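Local coordinates for 3-oxoacyl-[acyl-carrier-protein] synthase 3 (Micrococcus luteus NCTC 2665, PDB 4EWP), which probably catalyses the first condensation of fatty acid synthesis, joining an acyl-CoA primer such as acetyl-CoA to two carbons from malonyl-ACP, at residues A[28-33]-A[48-53]; A[53-58]-A[168-173]; A[64-69]-A[148-153]; A[154-159]-A[234-239]. All coordinates share one frame; numbering follows the deposited sequence.

Overall arrangement
Contacts 2 and 3 lie in the buried interior and meet on the same five-stranded sheet: strand 170-180 of contact 2 is the neighbour of strand 144-152 of contact 3. Contact 1 is only partly buried, about 20 Å from the chain centre to its own centre, and shares Arg53 and strand 52-54 with contact 2. Polar bonds dominate both, to backbone carbonyls and an amide in contact 1, to backbone carbonyls and a carboxylate in contact 2, whereas contact 3, a helix on a sheet, is apolar. Contact 4, mostly buried, joins a loop to the start of strand 236-238 by one direct hydrogen bond and a water; it touches contact 2 through Ser154 with Asp170 and Leu236 with Leu168.

Contact 1: A[28-33]-A[48-53]; sequences VPNEDL and TGIVTR
A two-stranded antiparallel sheet pairs Val28 with Arg53, whose side chain also reaches Asn30 at the turn that follows. Val28 and Arg53 form its hydrogen-bonded pair, Val28 N giving to Arg53 O at 2.9 Å and Arg53 N to Val28 O at 3.0 Å; Pro29 and Thr52 follow as the non-hydrogen-bonded pair. With CG between its backbone N and carbonyl carbon (chi1 75°) and further bends at chi2 and chi3, the Arg53 chain folds back toward the residue it already pairs with. Arg53 NH2 gives a second bond to Val28 O, 2.9 Å, from above the carbonyl plane. Arg53 NH1 and NH2 together grip Asn30 OD1 end-on, NH1 at 2.9 Å, the oxygen lying in the guanidinium plane although the amide is turned 62° from it; NH1 is also bonded to Phe166 O. The other end of that amide is held too: Asn30 ND2 gives to Ile50 O at 2.9 Å, which fixes the amide's rotation. Methyls cover both guanidinium faces near the rim, Leu33 CD1 on one and Ile50 CG2 on the opposite one, each 3.5 Å above the plane. A leucine in place of Arg53 would probably cost Val28 O its NH2 bond and leave the Asn30 amide held at one end less. A water bridges Asn30 N and Val51 O, whose direct bond is weak. Around the pair, helix 41-48 packs Ile44 on Asn30 and Arg53, its Asp41 takes a bond from Asn30 ND2, and Thr52 OG1 is hydrogen-bonded to Asp303 O in helix 301-304.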
loop_
_atom_site.group_PDB
_atom_site.type_symbol
_atom_site.label_atom_id
_atom_site.label_comp_id
_atom_site.label_asym_id
_atom_site.label_seq_id
_atom_site.Cartn_x
_atom_site.Cartn_y
_atom_site.Cartn_z
ATOM N N VAL A 28 -27.762 9.035 -0.974
ATOM C CA VAL A 28 -28.770 8.039 -1.319
ATOM C C VAL A 28 -29.533 7.568 -0.082
ATOM O O VAL A 28 -28.935 7.150 0.906
ATOM C CB VAL A 28 -28.122 6.832 -2.027
ATOM C CG1 VAL A 28 -29.159 5.768 -2.341
ATOM C CG2 VAL A 28 -27.397 7.285 -3.293
ATOM N N PRO A 29 -30.872 7.658 -0.123
ATOM C CA PRO A 29 -31.682 7.190 1.008
ATOM C C PRO A 29 -31.941 5.687 0.949
ATOM O O PRO A 29 -31.868 5.073 -0.121
ATOM C CB PRO A 29 -32.997 7.947 0.828
ATOM C CG PRO A 29 -33.109 8.122 -0.644
ATOM C CD PRO A 29 -31.688 8.344 -1.138
ATOM N N ASN A 30 -32.263 5.107 2.098
ATOM C CA ASN A 30 -32.480 3.673 2.185
ATOM C C ASN A 30 -33.405 3.126 1.113
ATOM O O ASN A 30 -33.214 2.017 0.625
ATOM C CB ASN A 30 -32.994 3.304 3.576
ATOM C CG ASN A 30 -31.930 3.469 4.649
ATOM O OD1 ASN A 30 -30.730 3.570 4.348
ATOM N ND2 ASN A 30 -32.357 3.489 5.908
ATOM N N GLU A 31 -34.405 3.916 0.742
ATOM C CA GLU A 31 -35.502 3.440 -0.099
ATOM C C GLU A 31 -35.038 3.045 -1.502
ATOM O O GLU A 31 -35.652 2.198 -2.156
ATOM C CB GLU A 31 -36.599 4.508 -0.183
ATOM C CG GLU A 31 -37.949 3.992 -0.675
ATOM C CD GLU A 31 -38.850 3.458 0.444
ATOM O OE1 GLU A 31 -38.469 3.554 1.635
ATOM O OE2 GLU A 31 -39.948 2.949 0.122
ATOM N N ASP A 32 -33.954 3.662 -1.957
ATOM C CA ASP A 32 -33.431 3.407 -3.294
ATOM C C ASP A 32 -32.769 2.036 -3.364
ATOM O O ASP A 32 -32.640 1.452 -4.442
ATOM C CB ASP A 32 -32.420 4.489 -3.694
ATOM C CG ASP A 32 -33.060 5.868 -3.851
ATOM O OD1 ASP A 32 -34.263 6.022 -3.535
ATOM O OD2 ASP A 32 -32.354 6.807 -4.282
ATOM N N LEU A 33 -32.360 1.519 -2.211
ATOM C CA LEU A 33 -31.573 0.289 -2.162
ATOM C C LEU A 33 -32.356 -0.944 -1.705
ATOM O O LEU A 33 -31.935 -2.077 -1.950
ATOM C CB LEU A 33 -30.373 0.478 -1.237
ATOM C CG LEU A 33 -29.445 1.628 -1.600
ATOM C CD1 LEU A 33 -28.235 1.681 -0.656
ATOM C CD2 LEU A 33 -29.004 1.481 -3.046
ATOM N N THR A 48 -28.490 -0.580 11.438
ATOM C CA THR A 48 -27.217 0.086 11.135
ATOM C C THR A 48 -27.192 1.569 11.502
ATOM O O THR A 48 -26.122 2.170 11.581
ATOM C CB THR A 48 -26.870 -0.045 9.648
ATOM O OG1 THR A 48 -27.709 0.831 8.886
ATOM C CG2 THR A 48 -27.086 -1.478 9.184
ATOM N N GLY A 49 -28.373 2.147 11.722
ATOM C CA GLY A 49 -28.487 3.555 12.052
ATOM C C GLY A 49 -28.181 4.445 10.863
ATOM O O GLY A 49 -27.926 5.637 11.019
ATOM N N ILE A 50 -28.212 3.863 9.668
ATOM C CA ILE A 50 -27.937 4.612 8.443
ATOM C C ILE A 50 -29.225 5.128 7.810
ATOM O O ILE A 50 -30.202 4.383 7.671
ATOM C CB ILE A 50 -27.175 3.747 7.419
ATOM C CG1 ILE A 50 -25.855 3.265 8.029
ATOM C CG2 ILE A 50 -26.971 4.507 6.108
ATOM C CD1 ILE A 50 -24.965 2.469 7.073
ATOM N N VAL A 51 -29.224 6.407 7.439
ATOM C CA VAL A 51 -30.376 7.018 6.773
ATOM C C VAL A 51 -30.031 7.263 5.314
ATOM O O VAL A 51 -30.770 6.878 4.409
ATOM C CB VAL A 51 -30.761 8.361 7.418
ATOM C CG1 VAL A 51 -31.849 9.058 6.608
ATOM C CG2 VAL A 51 -31.200 8.148 8.840
ATOM N N THR A 52 -28.899 7.920 5.097
ATOM C CA THR A 52 -28.383 8.124 3.757
ATOM C C THR A 52 -26.911 7.728 3.731
ATOM O O THR A 52 -26.236 7.713 4.776
ATOM C CB THR A 52 -28.515 9.604 3.311
ATOM O OG1 THR A 52 -27.673 10.433 4.127
ATOM C CG2 THR A 52 -29.956 10.087 3.439
ATOM N N ARG A 53 -26.416 7.403 2.540
ATOM C CA ARG A 53 -24.985 7.236 2.336
ATOM C C ARG A 53 -24.508 8.049 1.128
ATOM O O ARG A 53 -25.239 8.229 0.146
ATOM C CB ARG A 53 -24.598 5.755 2.202
ATOM C CG ARG A 53 -24.963 5.097 0.868
ATOM C CD ARG A 53 -26.425 4.713 0.809
ATOM N NE ARG A 53 -26.780 3.699 1.806
ATOM C CZ ARG A 53 -27.926 3.684 2.487
ATOM N NH1 ARG A 53 -28.167 2.715 3.364
ATOM N NH2 ARG A 53 -28.844 4.627 2.282
HETATM O O HOH W 1 -33.446 6.908 4.389
#

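Contact 2: A[53-58]-A[168-173]; sequences RQRATA and LGDGAG
Five hydrogen bonds tie Gln54, Arg55 and Ala56 to Leu168 and Asp170, and they fall into three kinds. The backbone bond runs from Asp170 N to Gln54 O at 2.8 Å, beside Gly169, whose CA lies 3.1 Å from the same Gln54 O, an approach that its lack of a side chain permits. Side chains grip carbonyls in the second kind. Gln54, extended beyond CG, places NE2 2.8 Å from Asp170 O, which lies in its amide plane, while OE1 is bonded to Arg23. Bent at chi2 (-57°), the Arg55 chain turns back from its outward start and brings NE and NH2 side-on to Leu168 O, at 2.9 Å from NE, with guanidinium and carbonyl sharing nearly one plane. A methionine in place of Arg55 would probably leave Leu168 O without both donors and this loop less firmly fixed. Third, a carboxylate takes a backbone N-H: Asp170 OD2 receives Ala56 N at 2.8 Å, almost straight at 173°, on the anti lone pair, and also bonds Ser154 OG. Apolar contact is slight, Ala56 CB resting 3.8 Å from Asp170 CB. Gly169 is backbone-bonded to Asn306, probably an active-site residue, whose side chain is about 4 Å from that of Leu168. The contact thus docks the end of strand 52-54 on the start of strand 170-180, which continues beside strand 144-152, while Leu33 of helix 30-33 packs on Arg55.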
loop_
_atom_site.group_PDB
_atom_site.type_symbol
_atom_site.label_atom_id
_atom_site.label_comp_id
_atom_site.label_asym_id
_atom_site.label_seq_id
_atom_site.Cartn_x
_atom_site.Cartn_y
_atom_site.Cartn_z
ATOM N N ARG A 53 -26.416 7.403 2.540
ATOM C CA ARG A 53 -24.985 7.236 2.336
ATOM C C ARG A 53 -24.508 8.049 1.128
ATOM O O ARG A 53 -25.239 8.229 0.146
ATOM C CB ARG A 53 -24.598 5.755 2.202
ATOM C CG ARG A 53 -24.963 5.097 0.868
ATOM C CD ARG A 53 -26.425 4.713 0.809
ATOM N NE ARG A 53 -26.780 3.699 1.806
ATOM C CZ ARG A 53 -27.926 3.684 2.487
ATOM N NH1 ARG A 53 -28.167 2.715 3.364
ATOM N NH2 ARG A 53 -28.844 4.627 2.282
ATOM N N GLN A 54 -23.288 8.563 1.234
ATOM C CA GLN A 54 -22.637 9.265 0.140
ATOM C C GLN A 54 -22.393 8.303 -1.010
ATOM O O GLN A 54 -21.810 7.238 -0.823
ATOM C CB GLN A 54 -21.312 9.861 0.626
ATOM C CG GLN A 54 -21.536 10.991 1.608
ATOM C CD GLN A 54 -20.342 11.310 2.477
ATOM O OE1 GLN A 54 -20.455 12.101 3.417
ATOM N NE2 GLN A 54 -19.193 10.706 2.176
ATOM N N ARG A 55 -22.861 8.666 -2.198
ATOM C CA ARG A 55 -22.591 7.869 -3.384
ATOM C C ARG A 55 -21.983 8.753 -4.476
ATOM O O ARG A 55 -22.589 9.724 -4.925
ATOM C CB ARG A 55 -23.855 7.137 -3.861
ATOM C CG ARG A 55 -24.241 5.939 -2.976
ATOM C CD ARG A 55 -23.081 4.936 -2.895
ATOM N NE ARG A 55 -23.331 3.800 -2.010
ATOM C CZ ARG A 55 -24.105 2.753 -2.316
ATOM N NH1 ARG A 55 -24.736 2.691 -3.485
ATOM N NH2 ARG A 55 -24.260 1.760 -1.441
ATOM N N ALA A 56 -20.762 8.413 -4.874
ATOM C CA ALA A 56 -20.009 9.201 -5.839
ATOM C C ALA A 56 -20.477 8.945 -7.253
ATOM O O ALA A 56 -20.905 7.840 -7.579
ATOM C CB ALA A 56 -18.508 8.887 -5.720
ATOM N N THR A 57 -20.386 9.973 -8.092
ATOM C CA THR A 57 -20.645 9.832 -9.520
ATOM C C THR A 57 -19.415 9.229 -10.194
ATOM O O THR A 57 -18.386 9.046 -9.550
ATOM C CB THR A 57 -20.937 11.187 -10.175
ATOM O OG1 THR A 57 -19.794 12.040 -10.039
ATOM C CG2 THR A 57 -22.127 11.855 -9.511
ATOM N N ALA A 58 -19.536 8.936 -11.487
ATOM C CA ALA A 58 -18.430 8.416 -12.291
ATOM C C ALA A 58 -17.213 9.337 -12.318
ATOM O O ALA A 58 -16.080 8.858 -12.306
ATOM C CB ALA A 58 -18.901 8.132 -13.718
ATOM N N LEU A 168 -22.347 0.778 2.646
ATOM C CA LEU A 168 -21.141 1.448 2.171
ATOM C C LEU A 168 -21.355 2.703 1.345
ATOM O O LEU A 168 -22.220 2.765 0.469
ATOM C CB LEU A 168 -20.267 0.464 1.393
ATOM C CG LEU A 168 -19.964 -0.805 2.183
ATOM C CD1 LEU A 168 -19.041 -1.710 1.363
ATOM C CD2 LEU A 168 -19.351 -0.415 3.529
ATOM N N GLY A 169 -20.520 3.694 1.619
ATOM C CA GLY A 169 -20.581 4.962 0.919
ATOM C C GLY A 169 -19.190 5.353 0.443
ATOM O O GLY A 169 -18.202 4.653 0.723
ATOM N N ASP A 170 -19.122 6.478 -0.263
ATOM C CA ASP A 170 -17.903 6.933 -0.906
ATOM C C ASP A 170 -17.489 8.276 -0.340
ATOM O O ASP A 170 -18.332 9.061 0.095
ATOM C CB ASP A 170 -18.136 7.092 -2.414
ATOM C CG ASP A 170 -18.773 5.856 -3.055
ATOM O OD1 ASP A 170 -18.492 4.720 -2.614
ATOM O OD2 ASP A 170 -19.551 6.029 -4.020
ATOM N N GLY A 171 -16.191 8.552 -0.375
ATOM C CA GLY A 171 -15.692 9.865 -0.029
ATOM C C GLY A 171 -14.230 9.832 0.313
ATOM O O GLY A 171 -13.578 8.788 0.194
ATOM N N ALA A 172 -13.709 10.970 0.761
ATOM C CA ALA A 172 -12.299 11.076 1.112
ATOM C C ALA A 172 -12.133 11.930 2.355
ATOM O O ALA A 172 -12.856 12.899 2.556
ATOM C CB ALA A 172 -11.521 11.679 -0.036
ATOM N N GLY A 173 -11.165 11.577 3.185
ATOM C CA GLY A 173 -10.866 12.359 4.364
ATOM C C GLY A 173 -9.365 12.474 4.453
ATOM O O GLY A 173 -8.656 11.480 4.286
#

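Contact 3: A[64-69]-A[148-153]; sequences VMAVGA and VGVERL
Ala66 and Met65 of helix 62-76 rest on strand 144-152, and these two residues make the close part of the contact. Ala66 CB approaches Val148 CG1 to 3.7 Å and Val150 CG1 to 4.1 Å, so one methyl sits against two valines whose side chains point to the same face of the strand. At Val150, chi1 of 51° puts CG1 between the backbone N and carbonyl carbon and leaves Val150 CG2, anti to the backbone N, 4.2 Å from Met65 CB. The nearest CA pair, Ala66 and Val150, is 6.1 Å apart. Met65 closes in with its long side chain: it is nearly straight at chi2 and bends at chi3 (-73°), which carries Met65 CE along the strand to 3.3 Å from Glu151 O and 4.1 Å from Arg152 CB. This is methyl contact with backbone and chain stem alone, with no polar bond between helix and strand. The looser end is at Arg152, whose CB meets Met65 while its guanidinium turns to other partners: a salt bridge from NE to Asp155 and a bond from NH1 to Ala58 O. Its side chain also packs on Leu207 of the second subunit. Glu151 points away from the helix and bonds Thr93 OG1. The axes of helix 64-69 and strand 148-152 approach to 8.4 Å, their directions 148° apart and so nearly antiparallel, an alpha-beta layer packing that belongs to the layered alpha/beta architecture of the thiolase fold.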
loop_
_atom_site.group_PDB
_atom_site.type_symbol
_atom_site.label_atom_id
_atom_site.label_comp_id
_atom_site.label_asym_id
_atom_site.label_seq_id
_atom_site.Cartn_x
_atom_site.Cartn_y
_atom_site.Cartn_z
ATOM N N VAL A 64 -9.836 12.218 -7.742
ATOM C CA VAL A 64 -10.591 13.449 -7.648
ATOM C C VAL A 64 -10.959 13.760 -6.190
ATOM O O VAL A 64 -10.700 14.860 -5.692
ATOM C CB VAL A 64 -11.852 13.394 -8.519
ATOM C CG1 VAL A 64 -12.832 14.503 -8.129
ATOM C CG2 VAL A 64 -11.460 13.533 -9.979
ATOM N N MET A 65 -11.547 12.780 -5.511
ATOM C CA MET A 65 -11.965 12.943 -4.119
ATOM C C MET A 65 -10.760 13.171 -3.193
ATOM O O MET A 65 -10.803 14.045 -2.322
ATOM C CB MET A 65 -12.798 11.735 -3.652
ATOM C CG MET A 65 -14.116 11.555 -4.447
ATOM S SD MET A 65 -15.252 10.431 -3.618
ATOM C CE MET A 65 -14.478 8.834 -3.905
ATOM N N ALA A 66 -9.687 12.399 -3.395
ATOM C CA ALA A 66 -8.500 12.528 -2.562
ATOM C C ALA A 66 -7.925 13.933 -2.668
ATOM O O ALA A 66 -7.469 14.514 -1.682
ATOM C CB ALA A 66 -7.448 11.480 -2.954
ATOM N N VAL A 67 -7.952 14.480 -3.873
ATOM C CA VAL A 67 -7.360 15.786 -4.129
ATOM C C VAL A 67 -8.131 16.910 -3.437
ATOM O O VAL A 67 -7.536 17.804 -2.825
ATOM C CB VAL A 67 -7.236 16.040 -5.656
ATOM C CG1 VAL A 67 -7.108 17.536 -5.983
ATOM C CG2 VAL A 67 -6.073 15.260 -6.201
ATOM N N GLY A 68 -9.455 16.861 -3.535
ATOM C CA GLY A 68 -10.287 17.854 -2.879
ATOM C C GLY A 68 -10.024 17.822 -1.382
ATOM O O GLY A 68 -9.801 18.861 -0.758
ATOM N N ALA A 69 -10.039 16.627 -0.797
ATOM C CA ALA A 69 -9.793 16.515 0.639
ATOM C C ALA A 69 -8.395 17.054 0.945
ATOM O O ALA A 69 -8.215 17.865 1.860
ATOM C CB ALA A 69 -9.947 15.054 1.125
ATOM N N VAL A 148 -4.343 10.365 3.272
ATOM C CA VAL A 148 -5.680 10.411 2.720
ATOM C C VAL A 148 -6.323 9.042 2.822
ATOM O O VAL A 148 -5.803 8.064 2.285
ATOM C CB VAL A 148 -5.672 10.847 1.237
ATOM C CG1 VAL A 148 -7.093 10.913 0.718
ATOM C CG2 VAL A 148 -5.043 12.209 1.105
ATOM N N GLY A 149 -7.448 8.960 3.522
ATOM C CA GLY A 149 -8.248 7.748 3.508
ATOM C C GLY A 149 -9.330 8.013 2.485
ATOM O O GLY A 149 -10.035 9.018 2.600
ATOM N N VAL A 150 -9.457 7.153 1.475
ATOM C CA VAL A 150 -10.364 7.452 0.358
ATOM C C VAL A 150 -10.856 6.180 -0.320
ATOM O O VAL A 150 -10.099 5.235 -0.499
ATOM C CB VAL A 150 -9.700 8.418 -0.681
ATOM C CG1 VAL A 150 -8.320 7.919 -1.110
ATOM C CG2 VAL A 150 -10.598 8.636 -1.895
ATOM N N GLU A 151 -12.137 6.150 -0.672
ATOM C CA GLU A 151 -12.728 4.967 -1.269
ATOM C C GLU A 151 -13.899 5.341 -2.158
ATOM O O GLU A 151 -14.694 6.227 -1.829
ATOM C CB GLU A 151 -13.263 4.019 -0.180
ATOM C CG GLU A 151 -12.277 3.577 0.900
ATOM C CD GLU A 151 -11.307 2.511 0.432
ATOM O OE1 GLU A 151 -11.165 2.305 -0.785
ATOM O OE2 GLU A 151 -10.673 1.871 1.291
ATOM N N ARG A 152 -14.020 4.656 -3.284
ATOM C CA ARG A 152 -15.295 4.619 -3.976
ATOM C C ARG A 152 -15.802 3.183 -3.858
ATOM O O ARG A 152 -15.738 2.398 -4.808
ATOM C CB ARG A 152 -15.198 5.090 -5.441
ATOM C CG ARG A 152 -16.596 5.349 -6.067
ATOM C CD ARG A 152 -16.559 6.196 -7.334
ATOM N NE ARG A 152 -15.879 5.524 -8.434
ATOM C CZ ARG A 152 -15.573 6.094 -9.599
ATOM N NH1 ARG A 152 -15.878 7.371 -9.834
ATOM N NH2 ARG A 152 -14.942 5.384 -10.529
ATOM N N LEU A 153 -16.281 2.849 -2.663
ATOM C CA LEU A 153 -16.757 1.506 -2.354
ATOM C C LEU A 153 -17.922 1.094 -3.239
ATOM O O LEU A 153 -18.166 -0.095 -3.434
ATOM C CB LEU A 153 -17.198 1.433 -0.891
ATOM C CG LEU A 153 -16.126 1.592 0.185
ATOM C CD1 LEU A 153 -16.768 1.749 1.536
ATOM C CD2 LEU A 153 -15.201 0.378 0.182
#

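Contact 4: A[154-159]-A[234-239]; sequences SDVVDP and PTLRQD
Val156 and Leu236 are joined through the backbone where the loop after strand 144-152 passes the start of strand 236-238. Leu236 N gives to Val156 O at 2.8 Å, nearly straight (170°) and almost in line with the carbonyl bond. The CA atoms of Val156 and Thr235 come within 4.6 Å. A water also links Asp158 N, which donates to it at 2.7 Å, with Leu236 O, to which it donates. Thr235 carries several of the side-chain contacts: its CB lies 3.3 Å from Val156 O, and its two branches divide the loop between them. The hydroxyl stands between the backbone N and carbonyl carbon (chi1 56°) and faces Asp158 CB, 3.5 Å from Thr235 OG1, while Thr235 CG2 lies 3.8 Å from Val157 O. Asp158 directs its carboxylate elsewhere, OD1 bonding Thr160 OG1. On the other flank Val156 CG2 meets Leu236 CD2 loosely at 4.4 Å, and Met202 of strand 200-202 packs on both residues. At the subunit boundary, Asp155 forms a salt bridge with Arg210 of the second subunit, and Leu236 packs on Thr98 of that subunit. Leu236 also touches Leu168, and its side chain is about 7 Å from that of Cys123, predicted to be catalytic; the contact is thus loop-to-strand packing beside the probable active site, close to the dimer interface of this FabH-family enzyme.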
loop_
_atom_site.group_PDB
_atom_site.type_symbol
_atom_site.label_atom_id
_atom_site.label_comp_id
_atom_site.label_asym_id
_atom_site.label_seq_id
_atom_site.Cartn_x
_atom_site.Cartn_y
_atom_site.Cartn_z
ATOM N N SER A 154 -18.662 2.068 -3.762
ATOM C CA SER A 154 -19.815 1.734 -4.583
ATOM C C SER A 154 -19.373 0.981 -5.843
ATOM O O SER A 154 -20.176 0.316 -6.493
ATOM C CB SER A 154 -20.640 2.982 -4.923
ATOM O OG SER A 154 -19.832 3.978 -5.525
ATOM N N ASP A 155 -18.090 1.065 -6.182
ATOM C CA ASP A 155 -17.588 0.309 -7.334
ATOM C C ASP A 155 -17.486 -1.188 -7.075
ATOM O O ASP A 155 -17.425 -1.967 -8.027
ATOM C CB ASP A 155 -16.225 0.822 -7.795
ATOM C CG ASP A 155 -16.337 2.054 -8.634
ATOM O OD1 ASP A 155 -17.388 2.225 -9.299
ATOM O OD2 ASP A 155 -15.378 2.852 -8.617
ATOM N N VAL A 156 -17.453 -1.578 -5.797
ATOM C CA VAL A 156 -17.330 -2.986 -5.430
ATOM C C VAL A 156 -18.467 -3.548 -4.545
ATOM O O VAL A 156 -18.260 -4.500 -3.793
ATOM C CB VAL A 156 -15.976 -3.274 -4.757
ATOM C CG1 VAL A 156 -14.858 -3.242 -5.779
ATOM C CG2 VAL A 156 -15.710 -2.265 -3.640
ATOM N N VAL A 157 -19.664 -2.983 -4.638
ATOM C CA VAL A 157 -20.801 -3.578 -3.943
ATOM C C VAL A 157 -21.678 -4.373 -4.905
ATOM O O VAL A 157 -21.774 -4.051 -6.086
ATOM C CB VAL A 157 -21.655 -2.532 -3.190
ATOM C CG1 VAL A 157 -20.877 -1.948 -2.024
ATOM C CG2 VAL A 157 -22.133 -1.439 -4.125
ATOM N N ASP A 158 -22.293 -5.433 -4.398
ATOM C CA ASP A 158 -23.293 -6.174 -5.154
ATOM C C ASP A 158 -24.638 -5.706 -4.619
ATOM O O ASP A 158 -24.923 -5.862 -3.431
ATOM C CB ASP A 158 -23.119 -7.678 -4.927
ATOM C CG ASP A 158 -24.108 -8.533 -5.734
ATOM O OD1 ASP A 158 -25.125 -8.004 -6.238
ATOM O OD2 ASP A 158 -23.864 -9.754 -5.851
ATOM N N PRO A 159 -25.467 -5.117 -5.490
ATOM C CA PRO A 159 -26.776 -4.563 -5.110
ATOM C C PRO A 159 -27.713 -5.615 -4.502
ATOM O O PRO A 159 -28.664 -5.255 -3.796
ATOM C CB PRO A 159 -27.350 -4.058 -6.439
ATOM C CG PRO A 159 -26.188 -3.937 -7.356
ATOM C CD PRO A 159 -25.180 -4.957 -6.925
ATOM N N PRO A 234 -15.749 -9.084 -8.961
ATOM C CA PRO A 234 -15.668 -9.363 -7.524
ATOM C C PRO A 234 -16.272 -8.224 -6.716
ATOM O O PRO A 234 -16.064 -7.049 -7.041
ATOM C CB PRO A 234 -14.157 -9.426 -7.258
ATOM C CG PRO A 234 -13.536 -9.685 -8.578
ATOM C CD PRO A 234 -14.420 -8.992 -9.586
ATOM N N THR A 235 -17.012 -8.571 -5.670
ATOM C CA THR A 235 -17.620 -7.569 -4.813
ATOM C C THR A 235 -17.401 -7.910 -3.352
ATOM O O THR A 235 -17.107 -9.046 -3.010
ATOM C CB THR A 235 -19.121 -7.432 -5.077
ATOM O OG1 THR A 235 -19.752 -8.715 -4.922
ATOM C CG2 THR A 235 -19.359 -6.915 -6.475
ATOM N N LEU A 236 -17.556 -6.905 -2.500
ATOM C CA LEU A 236 -17.309 -7.023 -1.074
ATOM C C LEU A 236 -18.401 -7.842 -0.376
ATOM O O LEU A 236 -19.574 -7.812 -0.755
ATOM C CB LEU A 236 -17.224 -5.617 -0.480
ATOM C CG LEU A 236 -16.134 -5.229 0.514
ATOM C CD1 LEU A 236 -14.812 -5.849 0.170
ATOM C CD2 LEU A 236 -16.011 -3.707 0.553
ATOM N N ARG A 237 -18.003 -8.586 0.648
ATOM C CA ARG A 237 -18.934 -9.410 1.403
ATOM C C ARG A 237 -18.409 -9.492 2.830
ATOM O O ARG A 237 -17.220 -9.243 3.071
ATOM C CB ARG A 237 -19.063 -10.796 0.737
ATOM C CG ARG A 237 -18.902 -12.000 1.649
ATOM C CD ARG A 237 -17.445 -12.368 1.901
ATOM N NE ARG A 237 -17.195 -12.640 3.316
ATOM C CZ ARG A 237 -17.674 -13.690 3.977
ATOM N NH1 ARG A 237 -18.434 -14.583 3.355
ATOM N NH2 ARG A 237 -17.391 -13.849 5.261
ATOM N N GLN A 238 -19.279 -9.801 3.786
ATOM C CA GLN A 238 -18.807 -10.004 5.147
ATOM C C GLN A 238 -19.669 -10.977 5.939
ATOM O O GLN A 238 -20.869 -11.121 5.696
ATOM C CB GLN A 238 -18.733 -8.675 5.898
ATOM C CG GLN A 238 -20.097 -8.147 6.335
ATOM C CD GLN A 238 -20.000 -6.924 7.219
ATOM O OE1 GLN A 238 -18.924 -6.566 7.690
ATOM N NE2 GLN A 238 -21.132 -6.269 7.443
ATOM N N ASP A 239 -19.038 -11.630 6.907
ATOM C CA ASP A 239 -19.758 -12.341 7.951
ATOM C C ASP A 239 -20.170 -11.300 9.009
ATOM O O ASP A 239 -19.398 -10.980 9.914
ATOM C CB ASP A 239 -18.836 -13.390 8.562
ATOM C CG ASP A 239 -19.467 -14.096 9.738
ATOM O OD1 ASP A 239 -20.546 -13.660 10.160
ATOM O OD2 ASP A 239 -18.885 -15.075 10.247
HETATM O O HOH W 2 -21.656 -5.846 -1.800
#